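PDB 2QDL: chemotaxis signal transduction protein from Thermoanaerobacter tengcongensis, which probably serves as the CheW scaffold of bacterial chemotaxis, coupling chemoreceptors to the histidine kinase CheA in the signalling complex. Local coordinates for residues V16-Y24 against L66-R75. Residues are numbered along the deposited sequence; the frame is centred on the assembly and turned at random.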
ATOM      1  N   VAL A  16      -7.386   1.916  -5.694  1.00 10.23           N
ATOM      2  CA  VAL A  16      -7.222   3.252  -5.152  1.00  9.61           C
ATOM      3  C   VAL A  16      -7.803   3.269  -3.743  1.00  9.84           C
ATOM      4  O   VAL A  16      -8.931   2.811  -3.497  1.00 10.74           O
ATOM      5  CB  VAL A  16      -7.878   4.349  -6.061  1.00 10.26           C
ATOM      6  CG1 VAL A  16      -7.684   5.758  -5.474  1.00 10.47           C
ATOM      7  CG2 VAL A  16      -7.293   4.312  -7.459  1.00  9.51           C
ATOM      8  N   PHE A  17      -7.002   3.770  -2.816  1.00  9.60           N
ATOM      9  CA  PHE A  17      -7.364   3.857  -1.439  1.00 10.28           C
ATOM     10  C   PHE A  17      -6.960   5.224  -0.930  1.00 11.10           C
ATOM     11  O   PHE A  17      -6.132   5.913  -1.523  1.00 11.59           O
ATOM     12  CB  PHE A  17      -6.710   2.724  -0.613  1.00 11.27           C
ATOM     13  CG  PHE A  17      -5.205   2.541  -0.847  1.00  9.68           C
ATOM     14  CD1 PHE A  17      -4.275   3.180  -0.029  1.00 10.47           C
ATOM     15  CD2 PHE A  17      -4.741   1.730  -1.873  1.00 11.91           C
ATOM     16  CE1 PHE A  17      -2.882   2.979  -0.227  1.00 12.02           C
ATOM     17  CE2 PHE A  17      -3.372   1.527  -2.084  1.00  9.70           C
ATOM     18  CZ  PHE A  17      -2.445   2.143  -1.266  1.00 11.06           C
ATOM     19  N   SER A  18      -7.544   5.653   0.180  1.00 11.24           N
ATOM     20  CA  SER A  18      -7.206   6.975   0.636  1.00  9.88           C
ATOM     21  C   SER A  18      -6.459   6.896   1.959  1.00  8.48           C
ATOM     22  O   SER A  18      -6.611   5.940   2.701  1.00  5.54           O
ATOM     23  CB  SER A  18      -8.451   7.859   0.707  1.00  9.87           C
ATOM     24  OG  SER A  18      -9.408   7.301   1.566  1.00 12.06           O
ATOM     25  N   LEU A  19      -5.597   7.883   2.183  1.00  8.09           N
ATOM     26  CA  LEU A  19      -4.926   8.099   3.470  1.00  9.21           C
ATOM     27  C   LEU A  19      -5.146   9.581   3.804  1.00 10.41           C
ATOM     28  O   LEU A  19      -4.633  10.439   3.100  1.00 10.24           O
ATOM     29  CB  LEU A  19      -3.425   7.786   3.398  1.00  7.10           C
ATOM     30  CG  LEU A  19      -3.015   6.332   3.099  1.00  7.84           C
ATOM     31  CD1 LEU A  19      -1.493   6.252   2.922  1.00  4.82           C
ATOM     32  CD2 LEU A  19      -3.514   5.398   4.200  1.00  3.33           C
ATOM     33  N   ALA A  20      -5.932   9.862   4.844  1.00 12.32           N
ATOM     34  CA  ALA A  20      -6.347  11.234   5.170  1.00 14.72           C
ATOM     35  C   ALA A  20      -6.931  11.867   3.895  1.00 16.75           C
ATOM     36  O   ALA A  20      -7.824  11.273   3.260  1.00 16.77           O
ATOM     37  CB  ALA A  20      -5.188  12.072   5.759  1.00 14.21           C
ATOM     38  N   GLU A  21      -6.435  13.027   3.476  1.00 18.63           N
ATOM     39  CA  GLU A  21      -7.086  13.657   2.326  1.00 22.03           C
ATOM     40  C   GLU A  21      -6.423  13.293   0.966  1.00 21.99           C
ATOM     41  O   GLU A  21      -6.622  13.994  -0.030  1.00 23.51           O
ATOM     42  CB  GLU A  21      -7.243  15.186   2.531  1.00 22.60           C
ATOM     43  CG  GLU A  21      -8.035  15.602   3.826  1.00 26.43           C
ATOM     44  CD  GLU A  21      -7.136  15.739   5.070  1.00 30.28           C
ATOM     45  OE1 GLU A  21      -5.966  16.142   4.898  1.00 33.12           O
ATOM     46  OE2 GLU A  21      -7.589  15.435   6.210  1.00 30.80           O
ATOM     47  N   GLU A  22      -5.665  12.190   0.919  1.00 20.99           N
ATOM     48  CA  GLU A  22      -4.841  11.895  -0.263  1.00 19.54           C
ATOM     49  C   GLU A  22      -5.123  10.503  -0.868  1.00 18.30           C
ATOM     50  O   GLU A  22      -5.565   9.584  -0.156  1.00 18.32           O
ATOM     51  CB  GLU A  22      -3.346  12.069   0.054  1.00 19.62           C
ATOM     52  CG  GLU A  22      -2.953  13.437   0.619  1.00 21.19           C
ATOM     53  CD  GLU A  22      -1.528  13.462   1.165  1.00 25.93           C
ATOM     54  OE1 GLU A  22      -0.895  12.379   1.281  1.00 23.25           O
ATOM     55  OE2 GLU A  22      -1.028  14.576   1.478  1.00 28.84           O
ATOM     56  N   LEU A  23      -4.875  10.369  -2.167  1.00 16.25           N
ATOM     57  CA  LEU A  23      -5.164   9.124  -2.900  1.00 15.99           C
ATOM     58  C   LEU A  23      -3.881   8.392  -3.218  1.00 14.69           C
ATOM     59  O   LEU A  23      -2.902   9.012  -3.641  1.00 14.15           O
ATOM     60  CB  LEU A  23      -5.924   9.395  -4.212  1.00 15.92           C
ATOM     61  CG  LEU A  23      -7.321   9.997  -4.004  1.00 17.67           C
ATOM     62  CD1 LEU A  23      -7.955  10.304  -5.355  1.00 19.60           C
ATOM     63  CD2 LEU A  23      -8.231   9.104  -3.167  1.00 18.97           C
ATOM     64  N   TYR A  24      -3.892   7.085  -2.976  1.00 12.56           N
ATOM     65  CA  TYR A  24      -2.745   6.237  -3.242  1.00 13.51           C
ATOM     66  C   TYR A  24      -3.238   5.033  -4.008  1.00 12.88           C
ATOM     67  O   TYR A  24      -4.429   4.689  -3.922  1.00 12.69           O
ATOM     68  CB  TYR A  24      -2.049   5.845  -1.912  1.00 13.87           C
ATOM     69  CG  TYR A  24      -1.399   7.058  -1.285  1.00 14.50           C
ATOM     70  CD1 TYR A  24      -2.127   7.927  -0.480  1.00 16.33           C
ATOM     71  CD2 TYR A  24      -0.076   7.373  -1.563  1.00 15.89           C
ATOM     72  CE1 TYR A  24      -1.546   9.060   0.061  1.00 18.28           C
ATOM     73  CE2 TYR A  24       0.523   8.503  -1.009  1.00 18.15           C
ATOM     74  CZ  TYR A  24      -0.225   9.338  -0.216  1.00 17.17           C
ATOM     75  OH  TYR A  24       0.356  10.452   0.291  1.00 19.35           O
ATOM     76  N   LEU A  66       0.709   3.242   7.195  1.00  9.32           N
ATOM     77  CA  LEU A  66       1.331   4.054   6.122  1.00  8.08           C
ATOM     78  C   LEU A  66       1.427   5.541   6.447  1.00  8.50           C
ATOM     79  O   LEU A  66       2.388   6.196   6.052  1.00  9.32           O
ATOM     80  CB  LEU A  66       0.598   3.864   4.777  1.00  7.20           C
ATOM     81  CG  LEU A  66       0.570   2.449   4.188  1.00  8.09           C
ATOM     82  CD1 LEU A  66      -0.235   2.430   2.885  1.00  7.26           C
ATOM     83  CD2 LEU A  66       2.002   1.906   3.952  1.00  6.85           C
ATOM     84  N   LYS A  67       0.437   6.088   7.144  1.00  9.05           N
ATOM     85  CA  LYS A  67       0.475   7.504   7.551  1.00  9.89           C
ATOM     86  C   LYS A  67       1.657   7.783   8.457  1.00 10.69           C
ATOM     87  O   LYS A  67       2.327   8.801   8.283  1.00 10.92           O
ATOM     88  CB  LYS A  67      -0.808   7.919   8.244  1.00 10.15           C
ATOM     89  CG  LYS A  67      -2.053   7.898   7.350  1.00 10.57           C
ATOM     90  CD  LYS A  67      -3.274   8.140   8.212  1.00 11.94           C
ATOM     91  CE  LYS A  67      -4.505   7.584   7.547  1.00 13.66           C
ATOM     92  NZ  LYS A  67      -5.693   7.578   8.447  1.00 15.22           N
ATOM     93  N   LYS A  68       1.940   6.853   9.378  1.00 10.75           N
ATOM     94  CA  LYS A  68       3.090   6.961  10.274  1.00 11.77           C
ATOM     95  C   LYS A  68       4.403   6.721   9.525  1.00 12.59           C
ATOM     96  O   LYS A  68       5.423   7.391   9.783  1.00 13.81           O
ATOM     97  CB  LYS A  68       2.960   5.976  11.429  1.00 11.57           C
ATOM     98  CG  LYS A  68       1.733   6.177  12.256  1.00 11.35           C
ATOM     99  CD  LYS A  68       1.729   5.227  13.475  1.00 13.18           C
ATOM    100  CE  LYS A  68       0.427   5.349  14.204  1.00 10.62           C
ATOM    101  NZ  LYS A  68       0.408   4.425  15.335  1.00 19.30           N
ATOM    102  N   ARG A  69       4.371   5.796   8.575  1.00 12.49           N
ATOM    103  CA  ARG A  69       5.527   5.561   7.709  1.00 11.77           C
ATOM    104  C   ARG A  69       5.851   6.764   6.803  1.00 11.85           C
ATOM    105  O   ARG A  69       7.028   7.121   6.638  1.00 11.71           O
ATOM    106  CB  ARG A  69       5.305   4.289   6.871  1.00 11.78           C
ATOM    107  CG  ARG A  69       6.500   3.831   6.087  1.00 10.33           C
ATOM    108  CD  ARG A  69       7.732   3.721   7.014  1.00 13.93           C
ATOM    109  NE  ARG A  69       8.752   2.780   6.557  1.00 14.87           N
ATOM    110  CZ  ARG A  69      10.048   2.921   6.824  1.00 15.45           C
ATOM    111  NH1 ARG A  69      10.469   3.950   7.536  1.00 18.03           N
ATOM    112  NH2 ARG A  69      10.919   2.029   6.396  1.00 19.65           N
ATOM    113  N   PHE A  70       4.808   7.378   6.223  1.00 10.98           N
ATOM    114  CA  PHE A  70       4.976   8.493   5.287  1.00 10.98           C
ATOM    115  C   PHE A  70       4.981   9.894   5.943  1.00 11.14           C
ATOM    116  O   PHE A  70       5.471  10.836   5.361  1.00 11.53           O
ATOM    117  CB  PHE A  70       3.887   8.446   4.196  1.00 10.28           C
ATOM    118  CG  PHE A  70       3.839   7.164   3.407  1.00 10.61           C
ATOM    119  CD1 PHE A  70       4.949   6.325   3.317  1.00  8.70           C
ATOM    120  CD2 PHE A  70       2.669   6.796   2.745  1.00 10.61           C
ATOM    121  CE1 PHE A  70       4.891   5.174   2.592  1.00  9.34           C
ATOM    122  CE2 PHE A  70       2.611   5.621   2.021  1.00  9.97           C
ATOM    123  CZ  PHE A  70       3.740   4.813   1.925  1.00  8.02           C
ATOM    124  N   GLY A  71       4.399  10.017   7.134  1.00 12.39           N
ATOM    125  CA  GLY A  71       4.244  11.303   7.833  1.00 12.39           C
ATOM    126  C   GLY A  71       3.005  12.061   7.399  1.00 12.82           C
ATOM    127  O   GLY A  71       3.015  13.273   7.296  1.00 13.59           O
ATOM    128  N   ILE A  72       1.932  11.333   7.145  1.00 13.31           N
ATOM    129  CA  ILE A  72       0.645  11.918   6.746  1.00 13.54           C
ATOM    130  C   ILE A  72      -0.164  12.210   8.004  1.00 13.72           C
ATOM    131  O   ILE A  72      -0.011  11.511   9.023  1.00 14.39           O
ATOM    132  CB  ILE A  72      -0.138  10.963   5.750  1.00 13.26           C
ATOM    133  CG1 ILE A  72       0.681  10.768   4.445  1.00 13.31           C
ATOM    134  CG2 ILE A  72      -1.568  11.493   5.455  1.00 12.84           C
ATOM    135  CD1 ILE A  72       0.144   9.682   3.534  1.00 14.79           C
ATOM    136  N   GLY A  73      -1.004  13.243   7.955  1.00 12.92           N
ATOM    137  CA  GLY A  73      -1.913  13.534   9.056  1.00 12.50           C
ATOM    138  C   GLY A  73      -2.700  12.311   9.487  1.00 12.85           C
ATOM    139  O   GLY A  73      -3.190  11.532   8.645  1.00 11.77           O
ATOM    140  N   LYS A  74      -2.851  12.145  10.805  1.00 13.11           N
ATOM    141  CA  LYS A  74      -3.499  10.942  11.348  1.00 13.18           C
ATOM    142  C   LYS A  74      -5.004  11.094  11.397  1.00 14.04           C
ATOM    143  O   LYS A  74      -5.610  11.005  12.468  1.00 12.82           O
ATOM    144  CB  LYS A  74      -2.925  10.577  12.731  1.00 12.91           C
ATOM    145  CG  LYS A  74      -1.375  10.450  12.772  1.00 12.14           C
ATOM    146  CD  LYS A  74      -0.828   9.571  11.635  1.00 10.97           C
ATOM    147  CE  LYS A  74       0.698   9.516  11.634  1.00 11.33           C
ATOM    148  NZ  LYS A  74       1.370  10.790  11.252  1.00 11.66           N
ATOM    149  N   ARG A  75      -5.610  11.328  10.225  1.00 14.78           N
ATOM    150  CA  ARG A  75      -7.079  11.454  10.125  1.00 14.87           C
ATOM    151  C   ARG A  75      -7.575  10.521   9.024  1.00 13.91           C
ATOM    152  O   ARG A  75      -6.820  10.170   8.136  1.00 13.10           O
ATOM    153  CB  ARG A  75      -7.493  12.894   9.778  1.00 14.93           C
ATOM    154  CG  ARG A  75      -6.704  13.963  10.528  1.00 17.72           C
ATOM    155  CD  ARG A  75      -7.044  15.372  10.088  1.00 14.95           C
ATOM    156  NE  ARG A  75      -6.463  15.703   8.791  1.00 16.48           N
ATOM    157  CZ  ARG A  75      -5.197  16.070   8.595  1.00 16.65           C
ATOM    158  NH1 ARG A  75      -4.350  16.136   9.607  1.00 15.15           N
ATOM    159  NH2 ARG A  75      -4.773  16.380   7.377  1.00 17.35           N
TER
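E21 and R75 form a side-on, two-pronged salt bridge: R75 NH2 lies 2.8 Å from E21 OE1, and R75 NE is equally close to E21 OE2. Both oxygens use their syn lone pairs, and the carboxylate and guanidinium planes are only 4° apart. A bend in the R75 chain (chi3 -75°) turns the guanidinium edge to the acid. At the backbone end of R75, K67 NZ donates to R75 O (2.8 Å) from above the carbonyl plane and forms a salt bridge with D98, whose carboxylate also accepts A20 N. A20 CA makes a CA-H...O contact with R75 O at 3.2 Å. In this CheW-like beta-barrel domain, A20 and E21 are the central residues of a type II' turn linking antiparallel strands 12-19 and 22-27; the hairpin tip packs on helix 66-70 and the loop that follows it. A20 CB rests on I72 CG2, while I72 CD1 reaches L19 CD1 (3.8 Å) and the Y24 hydroxyl end, 3.3 Å from OH. Y24 OH also donates to E22 OE1 at 2.5 Å. A phenylalanine in place of Y24 would probably leave E22 OE1 without this donor and its carboxylate freer to turn. Deeper in, L19 CD1 meets L66 CB at 3.7 Å, their side chains crossing at about a right angle, and approaches the F70 ring. F17 CE1 touches L66 CD1 at the buried end.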